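PDB 6ZPV: MgGH51 from Meripilus giganteus, which hydrolyses terminal non-reducing alpha-L-arabinofuranosyl residues of arabinosides as a glycan-carrying enzyme of glycoside hydrolase family 51. Local coordinates for residues 84-89 with 178-183; 246-251 with 333-338; 366-371 with 390-395; 508-513 with 596-601. One frame throughout, in Å; residues are numbered along the deposited sequence.

Interaction 1. Residues 84-89 with 178-183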
loop_
_atom_site.group_PDB
_atom_site.type_symbol
_atom_site.label_atom_id
_atom_site.label_comp_id
_atom_site.label_asym_id
_atom_site.label_seq_id
_atom_site.Cartn_x
_atom_site.Cartn_y
_atom_site.Cartn_z
ATOM N N PHE A 84 -2.940 5.500 -34.257
ATOM C CA PHE A 84 -3.704 4.354 -34.788
ATOM C C PHE A 84 -4.044 4.581 -36.248
ATOM O O PHE A 84 -4.665 5.564 -36.588
ATOM C CB PHE A 84 -4.986 4.190 -33.966
ATOM C CG PHE A 84 -6.045 3.314 -34.582
ATOM C CD1 PHE A 84 -5.856 1.948 -34.740
ATOM C CD2 PHE A 84 -7.222 3.855 -35.040
ATOM C CE1 PHE A 84 -6.840 1.158 -35.307
ATOM C CE2 PHE A 84 -8.230 3.049 -35.591
ATOM C CZ PHE A 84 -8.026 1.690 -35.695
ATOM N N SER A 85 -3.635 3.661 -37.112
ATOM C CA SER A 85 -3.928 3.779 -38.556
ATOM C C SER A 85 -4.565 2.478 -39.057
ATOM O O SER A 85 -4.138 1.378 -38.645
ATOM C CB SER A 85 -2.680 4.088 -39.342
ATOM O OG SER A 85 -2.149 5.352 -38.955
ATOM N N VAL A 86 -5.504 2.595 -39.955
ATOM C CA VAL A 86 -6.165 1.462 -40.617
ATOM C C VAL A 86 -5.671 1.446 -42.075
ATOM O O VAL A 86 -5.843 2.429 -42.790
ATOM C CB VAL A 86 -7.690 1.600 -40.598
ATOM C CG1 VAL A 86 -8.345 0.434 -41.300
ATOM C CG2 VAL A 86 -8.202 1.765 -39.167
ATOM N N PRO A 87 -5.024 0.368 -42.531
ATOM C CA PRO A 87 -4.611 0.308 -43.930
ATOM C C PRO A 87 -5.781 0.461 -44.887
ATOM O O PRO A 87 -6.941 0.186 -44.575
ATOM C CB PRO A 87 -4.023 -1.090 -44.037
ATOM C CG PRO A 87 -3.481 -1.375 -42.646
ATOM C CD PRO A 87 -4.574 -0.801 -41.760
ATOM N N SER A 88 -5.456 0.916 -46.100
ATOM C CA SER A 88 -6.437 0.890 -47.199
ATOM C C SER A 88 -6.844 -0.585 -47.395
ATOM O O SER A 88 -6.067 -1.516 -47.076
ATOM C CB SER A 88 -5.830 1.507 -48.463
ATOM O OG SER A 88 -4.725 0.759 -48.898
ATOM N N GLY A 89 -7.995 -0.820 -47.953
ATOM C CA GLY A 89 -8.345 -2.213 -48.313
ATOM C C GLY A 89 -8.790 -3.073 -47.147
ATOM O O GLY A 89 -8.553 -4.273 -47.188
ATOM N N VAL A 178 -10.783 -0.990 -28.173
ATOM C CA VAL A 178 -11.314 0.140 -28.950
ATOM C C VAL A 178 -11.304 -0.293 -30.402
ATOM O O VAL A 178 -10.244 -0.734 -30.888
ATOM C CB VAL A 178 -10.476 1.407 -28.753
ATOM C CG1 VAL A 178 -10.994 2.546 -29.601
ATOM C CG2 VAL A 178 -10.400 1.789 -27.290
ATOM N N THR A 179 -12.421 -0.199 -31.104
ATOM C CA THR A 179 -12.477 -0.525 -32.544
ATOM C C THR A 179 -13.290 0.521 -33.295
ATOM O O THR A 179 -14.235 1.128 -32.774
ATOM C CB THR A 179 -13.043 -1.927 -32.782
ATOM O OG1 THR A 179 -14.372 -2.055 -32.306
ATOM C CG2 THR A 179 -12.185 -3.003 -32.205
ATOM N N ILE A 180 -13.003 0.561 -34.598
ATOM C CA ILE A 180 -13.932 1.154 -35.595
ATOM C C ILE A 180 -14.152 0.084 -36.680
ATOM O O ILE A 180 -13.434 -0.927 -36.775
ATOM C CB ILE A 180 -13.378 2.472 -36.179
ATOM C CG1 ILE A 180 -12.072 2.292 -36.949
ATOM C CG2 ILE A 180 -13.265 3.533 -35.127
ATOM C CD1 ILE A 180 -11.599 3.546 -37.653
ATOM N N ASP A 181 -15.121 0.338 -37.527
ATOM C CA ASP A 181 -15.396 -0.489 -38.684
ATOM C C ASP A 181 -14.291 -0.244 -39.703
ATOM O O ASP A 181 -14.074 0.880 -40.173
ATOM C CB ASP A 181 -16.786 -0.167 -39.230
ATOM C CG ASP A 181 -17.207 -1.015 -40.381
ATOM O OD1 ASP A 181 -16.490 -1.035 -41.403
ATOM O OD2 ASP A 181 -18.309 -1.639 -40.305
ATOM N N GLY A 182 -13.563 -1.309 -40.068
ATOM C CA GLY A 182 -12.400 -1.186 -40.967
ATOM C C GLY A 182 -12.726 -0.776 -42.382
ATOM O O GLY A 182 -11.868 -0.220 -43.069
ATOM N N ALA A 183 -13.938 -1.060 -42.833
ATOM C CA ALA A 183 -14.357 -0.600 -44.169
ATOM C C ALA A 183 -14.618 0.908 -44.108
ATOM O O ALA A 183 -14.086 1.674 -44.946
ATOM C CB ALA A 183 -15.571 -1.373 -44.670
#
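Just beyond Ile-180, whose side chain meets Phe-84 and Val-86, the carboxylate oxygen OD1 of Asp-181 is gripped by two backbone amides, those of Ala-183 and Ala-184. The first bond, Ala-183 N to Asp-181 OD1 at 2.9 Å, is bent (130° at the hydrogen) and makes an Asx turn, in which Asp-181 accepts from the amide two residues on. The contact belongs to a beta-sandwich: strand 80-85 lies in one five-stranded antiparallel sheet and strand 174-181 in the other, and with no hydrogen bond between the segments their side chains carry the packing between the layers. With chi1 at 63°, CG1 of Ile-180 lies between the backbone N and the carbonyl carbon, and the chain extends from there to bring CD1 up to two partners on the facing segment. One is the Phe-84 ring, which Ile-180 CD1 meets at the edge, in plane, 4.0 Å from CE2. The other is Val-86, whose CG2 lies 4.1 Å from Ile-180 CD1. Phe-96 packs edge-to-face with Phe-84, and Val-94 touches Val-86, so strand 93-98 adds to the same buried layer. Where the strands give way to turns, the seam ends with Val-86 CG1 lying 4.0 Å from the carbonyl O of Gly-182.

Interaction 2. Residues 246-251 with 333-338; sequences ATVGSL and ASLGHP
Two first torsions bring Val-248 and Leu-335 together: chi1 of 167° swings Val-248 CG1 to the side remote from its backbone N, and chi1 of -67° carries Leu-335 CG away from its own carbonyl carbon. An extended second torsion in Leu-335, chi2 168°, then pushes CD1 forward as the touching methyl. It arrives obliquely at Val-248 CG1, 3.4 Å away, closer than usual for two methyl carbons; because Val-248 was modelled in two conformers, this tightness is doubtful evidence of strain. The same Leu-335 CD1 lies 4.1 Å from the backbone N of Gly-249, where the chain turns with a positive phi that favours glycine. No hydrogen bond joins the segments, and the meeting rests on van der Waals contact.

What presents the leucine is a helix ending, a worked case of the Schellman motif. Leu-335 is the first residue to leave helix 327-334, and Gly-336 follows as the C-prime residue, its N bonded to Ala-333 O at 3.0 Å while His-337 N reaches back to Arg-332 O. On the other segment, Ala-246 touches a bound N-acetylglucosamine. Within the (beta/alpha)8 barrel, helix 271-281 lies beside both partners, Leu-271 against Val-248 and Leu-272 against Leu-335, so the loop following strand 224-227 and the end of helix 327-334 share this helix as their neighbour.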
loop_
_atom_site.group_PDB
_atom_site.type_symbol
_atom_site.label_atom_id
_atom_site.label_comp_id
_atom_site.label_asym_id
_atom_site.label_seq_id
_atom_site.Cartn_x
_atom_site.Cartn_y
_atom_site.Cartn_z
ATOM N N ALA A 246 2.562 17.059 -8.431
ATOM C CA ALA A 246 2.434 16.299 -9.662
ATOM C C ALA A 246 1.412 15.177 -9.532
ATOM O O ALA A 246 1.087 14.529 -10.515
ATOM C CB ALA A 246 3.780 15.787 -10.093
ATOM N N THR A 247 0.892 14.959 -8.329
ATOM C CA THR A 247 -0.065 13.906 -8.005
ATOM C C THR A 247 -1.481 14.389 -7.716
ATOM O O THR A 247 -2.323 13.577 -7.351
ATOM C CB THR A 247 0.421 12.971 -6.885
ATOM O OG1 THR A 247 0.099 13.526 -5.591
ATOM C CG2 THR A 247 1.896 12.654 -6.977
ATOM N N VAL A 248 -1.702 15.691 -7.827
ATOM C CA VAL A 248 -2.967 16.349 -7.453
ATOM C C VAL A 248 -3.572 17.027 -8.708
ATOM O O VAL A 248 -2.821 17.484 -9.575
ATOM C CB VAL A 248 -2.680 17.289 -6.252
ATOM C CG1 VAL A 248 -3.824 18.232 -5.994
ATOM C CG2 VAL A 248 -2.450 16.443 -5.011
ATOM N N GLY A 249 -4.877 17.095 -8.727
ATOM C CA GLY A 249 -5.589 17.764 -9.823
ATOM C C GLY A 249 -5.994 16.815 -10.920
ATOM O O GLY A 249 -5.997 15.587 -10.748
ATOM N N SER A 250 -6.373 17.365 -12.050
ATOM C CA SER A 250 -6.799 16.532 -13.175
ATOM C C SER A 250 -5.770 15.521 -13.567
ATOM O O SER A 250 -4.576 15.820 -13.557
ATOM C CB SER A 250 -7.087 17.438 -14.359
ATOM O OG SER A 250 -7.441 16.646 -15.487
ATOM N N LEU A 251 -6.224 14.340 -13.987
ATOM C CA LEU A 251 -5.263 13.363 -14.548
ATOM C C LEU A 251 -4.549 13.928 -15.769
ATOM O O LEU A 251 -3.410 13.521 -16.060
ATOM C CB LEU A 251 -5.992 12.051 -14.898
ATOM C CG LEU A 251 -6.683 11.340 -13.756
ATOM C CD1 LEU A 251 -7.244 10.043 -14.225
ATOM C CD2 LEU A 251 -5.777 11.157 -12.553
ATOM N N ALA A 333 -9.375 22.639 -1.096
ATOM C CA ALA A 333 -10.767 23.094 -1.075
ATOM C C ALA A 333 -11.355 23.014 -2.491
ATOM O O ALA A 333 -12.529 22.593 -2.631
ATOM C CB ALA A 333 -10.842 24.501 -0.457
ATOM N N SER A 334 -10.658 23.529 -3.484
ATOM C CA SER A 334 -11.151 23.555 -4.864
ATOM C C SER A 334 -11.481 22.153 -5.386
ATOM O O SER A 334 -12.328 22.015 -6.275
ATOM C CB SER A 334 -10.134 24.243 -5.782
ATOM O OG SER A 334 -9.111 23.391 -6.229
ATOM N N LEU A 335 -10.765 21.157 -4.878
ATOM C CA LEU A 335 -10.949 19.756 -5.251
ATOM C C LEU A 335 -12.006 19.062 -4.391
ATOM O O LEU A 335 -12.187 17.839 -4.535
ATOM C CB LEU A 335 -9.593 19.054 -5.162
ATOM C CG LEU A 335 -8.568 19.531 -6.197
ATOM C CD1 LEU A 335 -7.160 19.019 -5.859
ATOM C CD2 LEU A 335 -8.945 19.106 -7.597
ATOM N N GLY A 336 -12.751 19.807 -3.602
ATOM C CA GLY A 336 -13.941 19.276 -2.943
ATOM C C GLY A 336 -13.791 18.946 -1.478
ATOM O O GLY A 336 -14.740 18.413 -0.907
ATOM N N HIS A 337 -12.642 19.251 -0.862
ATOM C CA HIS A 337 -12.429 18.886 0.558
ATOM C C HIS A 337 -11.882 20.062 1.348
ATOM O O HIS A 337 -10.747 20.014 1.829
ATOM C CB HIS A 337 -11.513 17.647 0.642
ATOM C CG HIS A 337 -11.636 16.928 1.932
ATOM N ND1 HIS A 337 -11.192 17.446 3.139
ATOM C CD2 HIS A 337 -12.195 15.714 2.228
ATOM C CE1 HIS A 337 -11.426 16.562 4.101
ATOM N NE2 HIS A 337 -12.070 15.533 3.573
ATOM N N PRO A 338 -12.703 21.107 1.551
ATOM C CA PRO A 338 -12.202 22.248 2.294
ATOM C C PRO A 338 -11.771 21.961 3.740
ATOM O O PRO A 338 -10.944 22.695 4.278
ATOM C CB PRO A 338 -13.419 23.225 2.196
ATOM C CG PRO A 338 -14.573 22.328 1.985
ATOM C CD PRO A 338 -14.067 21.283 1.019
#

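Interaction 3. Residues 366-371 with 390-395; sequences FVTALQ and LSPVPQ
Val-367 reaches Pro-392 from its first side-chain carbon onward: CB stands 4.2 Å from Pro-392 CG, and CG1, the branch set opposite the backbone N (chi1 175°), closes to 3.7 Å from that same carbon. The valine thus leans obliquely on the tip of the proline ring. One atom further round the ring, Pro-392 CD lies 4.1 Å from Thr-368 OG1, a plain contact, since that hydroxyl is hydrogen-bonded to His-364 O one turn back in the helix. The proline follows a cis peptide bond, and its own carbonyl oxygen accepts from Trp-363 NE1, a second tie to helix 359-373.

Farther along, between two glutamines, a water lies within bonding distance of both, 2.8 Å from Gln-371 OE1 and 2.7 Å from Gln-395 OE1. Gln-371 NE2 is hydrogen-bonded to Phe-374 O and Ile-377 O, which fixes the turn of its amide and presents OE1 to the water. In the (beta/alpha)8 barrel the contact joins this helix to the loop leading into strand 396-403. The chemistry is therefore divided: apolar contact that needs no exact direction brings loop and helix together at Pro-392, beside a water placed to donate to either amide oxygen, both of which are acceptors.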
loop_
_atom_site.group_PDB
_atom_site.type_symbol
_atom_site.label_atom_id
_atom_site.label_comp_id
_atom_site.label_asym_id
_atom_site.label_seq_id
_atom_site.Cartn_x
_atom_site.Cartn_y
_atom_site.Cartn_z
ATOM N N PHE A 366 15.316 21.084 7.399
ATOM C CA PHE A 366 13.911 20.732 7.185
ATOM C C PHE A 366 13.129 20.870 8.444
ATOM O O PHE A 366 12.055 21.494 8.400
ATOM C CB PHE A 366 13.762 19.311 6.598
ATOM C CG PHE A 366 13.828 19.193 5.094
ATOM C CD1 PHE A 366 15.053 19.148 4.442
ATOM C CD2 PHE A 366 12.673 19.176 4.365
ATOM C CE1 PHE A 366 15.100 19.077 3.058
ATOM C CE2 PHE A 366 12.716 19.112 2.968
ATOM C CZ PHE A 366 13.923 19.048 2.329
ATOM N N VAL A 367 13.541 20.269 9.547
ATOM C CA VAL A 367 12.672 20.252 10.732
ATOM C C VAL A 367 12.620 21.655 11.363
ATOM O O VAL A 367 11.552 22.061 11.846
ATOM C CB VAL A 367 13.092 19.162 11.738
ATOM C CG1 VAL A 367 12.258 19.232 13.002
ATOM C CG2 VAL A 367 12.972 17.818 11.078
ATOM N N THR A 368 13.714 22.425 11.346
ATOM C CA THR A 368 13.620 23.781 11.913
ATOM C C THR A 368 12.489 24.548 11.179
ATOM O O THR A 368 11.638 25.204 11.801
ATOM C CB THR A 368 14.964 24.517 11.844
ATOM O OG1 THR A 368 15.924 23.797 12.624
ATOM C CG2 THR A 368 14.873 25.925 12.374
ATOM N N ALA A 369 12.520 24.489 9.836
ATOM C CA ALA A 369 11.501 25.199 9.031
ATOM C C ALA A 369 10.103 24.613 9.227
ATOM O O ALA A 369 9.119 25.361 9.410
ATOM C CB ALA A 369 11.895 25.209 7.590
ATOM N N LEU A 370 9.991 23.283 9.088
ATOM C CA LEU A 370 8.673 22.662 9.122
ATOM C C LEU A 370 8.053 22.716 10.525
ATOM O O LEU A 370 6.838 22.938 10.649
ATOM C CB LEU A 370 8.763 21.230 8.584
ATOM C CG LEU A 370 8.653 21.057 7.073
ATOM C CD1 LEU A 370 9.679 21.846 6.258
ATOM C CD2 LEU A 370 8.716 19.609 6.703
ATOM N N GLN A 371 8.865 22.518 11.571
ATOM C CA GLN A 371 8.289 22.605 12.927
ATOM C C GLN A 371 7.825 24.045 13.215
ATOM O O GLN A 371 6.825 24.213 13.904
ATOM C CB GLN A 371 9.315 22.159 13.968
ATOM C CG GLN A 371 8.708 21.978 15.368
ATOM C CD GLN A 371 8.076 20.624 15.550
ATOM O OE1 GLN A 371 8.798 19.667 15.900
ATOM N NE2 GLN A 371 6.782 20.510 15.225
ATOM N N LEU A 390 21.476 14.341 16.070
ATOM C CA LEU A 390 20.676 15.317 15.341
ATOM C C LEU A 390 20.238 16.507 16.174
ATOM O O LEU A 390 20.011 16.356 17.371
ATOM C CB LEU A 390 19.465 14.655 14.712
ATOM C CG LEU A 390 19.756 13.465 13.805
ATOM C CD1 LEU A 390 18.433 12.830 13.337
ATOM C CD2 LEU A 390 20.596 13.858 12.608
ATOM N N SER A 391 20.090 17.650 15.511
ATOM C CA SER A 391 19.551 18.880 16.097
ATOM C C SER A 391 18.519 19.414 15.114
ATOM O O SER A 391 18.824 19.598 13.934
ATOM C CB SER A 391 20.682 19.881 16.255
ATOM O OG SER A 391 20.151 21.086 16.730
ATOM N N PRO A 392 17.274 19.719 15.531
ATOM C CA PRO A 392 16.762 19.519 16.891
ATOM C C PRO A 392 16.704 18.037 17.281
ATOM O O PRO A 392 16.737 17.130 16.459
ATOM C CB PRO A 392 15.342 20.152 16.794
ATOM C CG PRO A 392 14.942 19.970 15.392
ATOM C CD PRO A 392 16.211 20.178 14.632
ATOM N N VAL A 393 16.620 17.806 18.582
ATOM C CA VAL A 393 16.511 16.432 19.140
ATOM C C VAL A 393 15.252 15.804 18.581
ATOM O O VAL A 393 14.151 16.352 18.668
ATOM C CB VAL A 393 16.497 16.452 20.675
ATOM C CG1 VAL A 393 16.239 15.027 21.220
ATOM C CG2 VAL A 393 17.768 17.002 21.249
ATOM N N PRO A 394 15.363 14.646 17.874
ATOM C CA PRO A 394 14.186 13.995 17.341
ATOM C C PRO A 394 13.273 13.509 18.461
ATOM O O PRO A 394 13.744 12.804 19.355
ATOM C CB PRO A 394 14.708 12.823 16.522
ATOM C CG PRO A 394 16.130 13.090 16.326
ATOM C CD PRO A 394 16.583 13.924 17.500
ATOM N N GLN A 395 11.965 13.754 18.276
ATOM C CA GLN A 395 10.999 13.152 19.200
ATOM C C GLN A 395 10.730 11.693 18.880
ATOM O O GLN A 395 10.252 10.979 19.790
ATOM C CB GLN A 395 9.712 13.945 19.162
ATOM C CG GLN A 395 9.884 15.370 19.639
ATOM C CD GLN A 395 8.529 15.944 19.856
ATOM O OE1 GLN A 395 7.876 16.432 18.910
ATOM N NE2 GLN A 395 8.103 15.843 21.109
HETATM O O HOH W 1 8.667 16.942 16.362
#

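Interaction 4. Residues 508-513 with 596-601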
loop_
_atom_site.group_PDB
_atom_site.type_symbol
_atom_site.label_atom_id
_atom_site.label_comp_id
_atom_site.label_asym_id
_atom_site.label_seq_id
_atom_site.Cartn_x
_atom_site.Cartn_y
_atom_site.Cartn_z
ATOM N N SER A 508 1.030 -13.981 7.784
ATOM C CA SER A 508 1.427 -12.754 8.460
ATOM C C SER A 508 0.288 -11.732 8.532
ATOM O O SER A 508 0.206 -11.025 9.533
ATOM C CB SER A 508 2.687 -12.165 7.791
ATOM O OG SER A 508 3.794 -13.009 8.029
ATOM N N PHE A 509 -0.560 -11.677 7.493
ATOM C CA PHE A 509 -1.750 -10.821 7.551
ATOM C C PHE A 509 -2.603 -11.213 8.741
ATOM O O PHE A 509 -3.068 -10.344 9.498
ATOM C CB PHE A 509 -2.557 -10.959 6.259
ATOM C CG PHE A 509 -3.918 -10.298 6.343
ATOM C CD1 PHE A 509 -4.076 -8.973 6.016
ATOM C CD2 PHE A 509 -5.038 -11.013 6.769
ATOM C CE1 PHE A 509 -5.338 -8.394 6.077
ATOM C CE2 PHE A 509 -6.303 -10.433 6.817
ATOM C CZ PHE A 509 -6.418 -9.107 6.476
ATOM N N PHE A 510 -2.846 -12.518 8.925
ATOM C CA PHE A 510 -3.683 -12.935 10.053
ATOM C C PHE A 510 -3.015 -12.619 11.385
ATOM O O PHE A 510 -3.737 -12.259 12.304
ATOM C CB PHE A 510 -4.079 -14.411 9.918
ATOM C CG PHE A 510 -5.068 -14.660 8.805
ATOM C CD1 PHE A 510 -6.314 -14.054 8.828
ATOM C CD2 PHE A 510 -4.769 -15.506 7.747
ATOM C CE1 PHE A 510 -7.219 -14.314 7.818
ATOM C CE2 PHE A 510 -5.663 -15.770 6.753
ATOM C CZ PHE A 510 -6.872 -15.144 6.783
ATOM N N ALA A 511 -1.710 -12.735 11.504
ATOM C CA ALA A 511 -1.052 -12.310 12.754
ATOM C C ALA A 511 -1.250 -10.813 12.984
ATOM O O ALA A 511 -1.551 -10.385 14.108
ATOM C CB ALA A 511 0.419 -12.690 12.757
ATOM N N GLN A 512 -1.066 -10.014 11.950
ATOM C CA GLN A 512 -1.278 -8.567 12.076
ATOM C C GLN A 512 -2.714 -8.275 12.498
ATOM O O GLN A 512 -2.925 -7.425 13.398
ATOM C CB GLN A 512 -0.955 -7.824 10.771
ATOM C CG GLN A 512 0.503 -7.845 10.323
ATOM C CD GLN A 512 1.371 -7.039 11.223
ATOM O OE1 GLN A 512 1.054 -5.855 11.511
ATOM N NE2 GLN A 512 2.491 -7.640 11.651
ATOM N N LYS A 513 -3.686 -8.905 11.860
ATOM C CA LYS A 513 -5.108 -8.682 12.193
ATOM C C LYS A 513 -5.418 -9.140 13.624
ATOM O O LYS A 513 -6.153 -8.421 14.342
ATOM C CB LYS A 513 -5.932 -9.455 11.162
ATOM C CG LYS A 513 -7.433 -9.357 11.356
ATOM C CD LYS A 513 -8.237 -10.152 10.304
ATOM C CE LYS A 513 -9.735 -10.081 10.520
ATOM N NZ LYS A 513 -10.465 -10.999 9.602
ATOM N N ALA A 596 -5.224 -22.073 2.655
ATOM C CA ALA A 596 -4.592 -23.212 3.324
ATOM C C ALA A 596 -4.540 -22.995 4.835
ATOM O O ALA A 596 -4.767 -23.944 5.621
ATOM C CB ALA A 596 -3.186 -23.425 2.800
ATOM N N ILE A 597 -4.206 -21.803 5.285
ATOM C CA ILE A 597 -3.989 -21.437 6.707
ATOM C C ILE A 597 -4.862 -20.254 7.069
ATOM O O ILE A 597 -4.565 -19.125 6.626
ATOM C CB ILE A 597 -2.521 -21.135 7.011
ATOM C CG1 ILE A 597 -1.549 -22.239 6.586
ATOM C CG2 ILE A 597 -2.335 -20.781 8.468
ATOM C CD1 ILE A 597 -1.742 -23.535 7.284
ATOM N N VAL A 598 -5.925 -20.512 7.834
ATOM C CA VAL A 598 -6.846 -19.468 8.299
ATOM C C VAL A 598 -7.108 -19.663 9.776
ATOM O O VAL A 598 -7.017 -20.772 10.310
ATOM C CB VAL A 598 -8.132 -19.482 7.473
ATOM C CG1 VAL A 598 -7.822 -19.210 5.994
ATOM C CG2 VAL A 598 -8.898 -20.769 7.690
ATOM N N PRO A 599 -7.419 -18.581 10.491
ATOM C CA PRO A 599 -7.640 -18.699 11.925
ATOM C C PRO A 599 -8.935 -19.476 12.215
ATOM O O PRO A 599 -9.886 -19.430 11.419
ATOM C CB PRO A 599 -7.729 -17.249 12.403
ATOM C CG PRO A 599 -7.628 -16.408 11.309
ATOM C CD PRO A 599 -7.437 -17.197 10.027
ATOM N N LYS A 600 -8.985 -20.093 13.370
ATOM C CA LYS A 600 -10.171 -20.768 13.899
ATOM C C LYS A 600 -10.576 -20.095 15.187
ATOM O O LYS A 600 -9.740 -19.848 16.063
ATOM C CB LYS A 600 -9.869 -22.255 14.118
ATOM C CG LYS A 600 -9.285 -22.974 12.886
ATOM C CD LYS A 600 -9.932 -22.907 11.520
ATOM C CE LYS A 600 -9.176 -23.610 10.391
ATOM N NZ LYS A 600 -10.148 -23.935 9.303
ATOM N N THR A 601 -11.865 -19.811 15.313
ATOM C CA THR A 601 -12.461 -19.156 16.471
ATOM C C THR A 601 -13.389 -20.122 17.235
ATOM O O THR A 601 -14.133 -20.888 16.596
ATOM C CB THR A 601 -13.193 -17.859 16.128
ATOM O OG1 THR A 601 -12.297 -16.963 15.430
ATOM C CG2 THR A 601 -13.817 -17.180 17.325
#
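CH-pi contact dominates between Phe-510 and Pro-599: CD of the proline sits 3.5 Å from the ring centroid, only 10° off the normal and thus over the middle of one face. The two side chains cross at about a right angle, and Pro-599 CG follows at 3.7 Å from Phe-510 CD1. Against the opposite face of the ring, offset toward its rim, lies Phe-509 CD2, so the phenyl group is held between a proline and the preceding phenylalanine. A chi1 of -71° sends the ring out beside the backbone N, off the helix toward the loop. Apolar contact continues with Val-598 CG1, 4.1 Å from Phe-510 CE2, and with Leu-581 of strand 575-582. Of polar groups, the carbonyl oxygen of Ile-597 approaches obliquely, 3.5 Å from Phe-510 CE2, without any hydrogen bond. An alanine in place of Phe-510 removes the whole ring and would probably leave Pro-599 CD without its aromatic face and open a gap between helix and loop. Helix 507-517, tied to helix 211-219 by the Lys-513 to Glu-219 salt bridge, here packs against the approach to edge strand 600-605, an interface of the kind expected where the GH51 barrel meets its C-terminal beta-sheet domain.

From the N terminus the four contacts follow one another in series; none nests within another and none crosses. Interaction 1 closes a loop of 88 residues, rich in strand and without helix, inside the beta-sandwich. The chain then returns to the (beta/alpha)8 barrel, whose strand 20-21 came before the sandwich; there interaction 2 closes 81 residues and interaction 3 a short 18, and their centres lie about 29 Å apart. Interaction 4 closes 82 residues, from a helix beside the barrel to the edge of the C-terminal sheet. Interactions 1 and 3 stand on opposite sides of the chain's centre, as do 2 and 4; three contacts lie within a domain and the last between two.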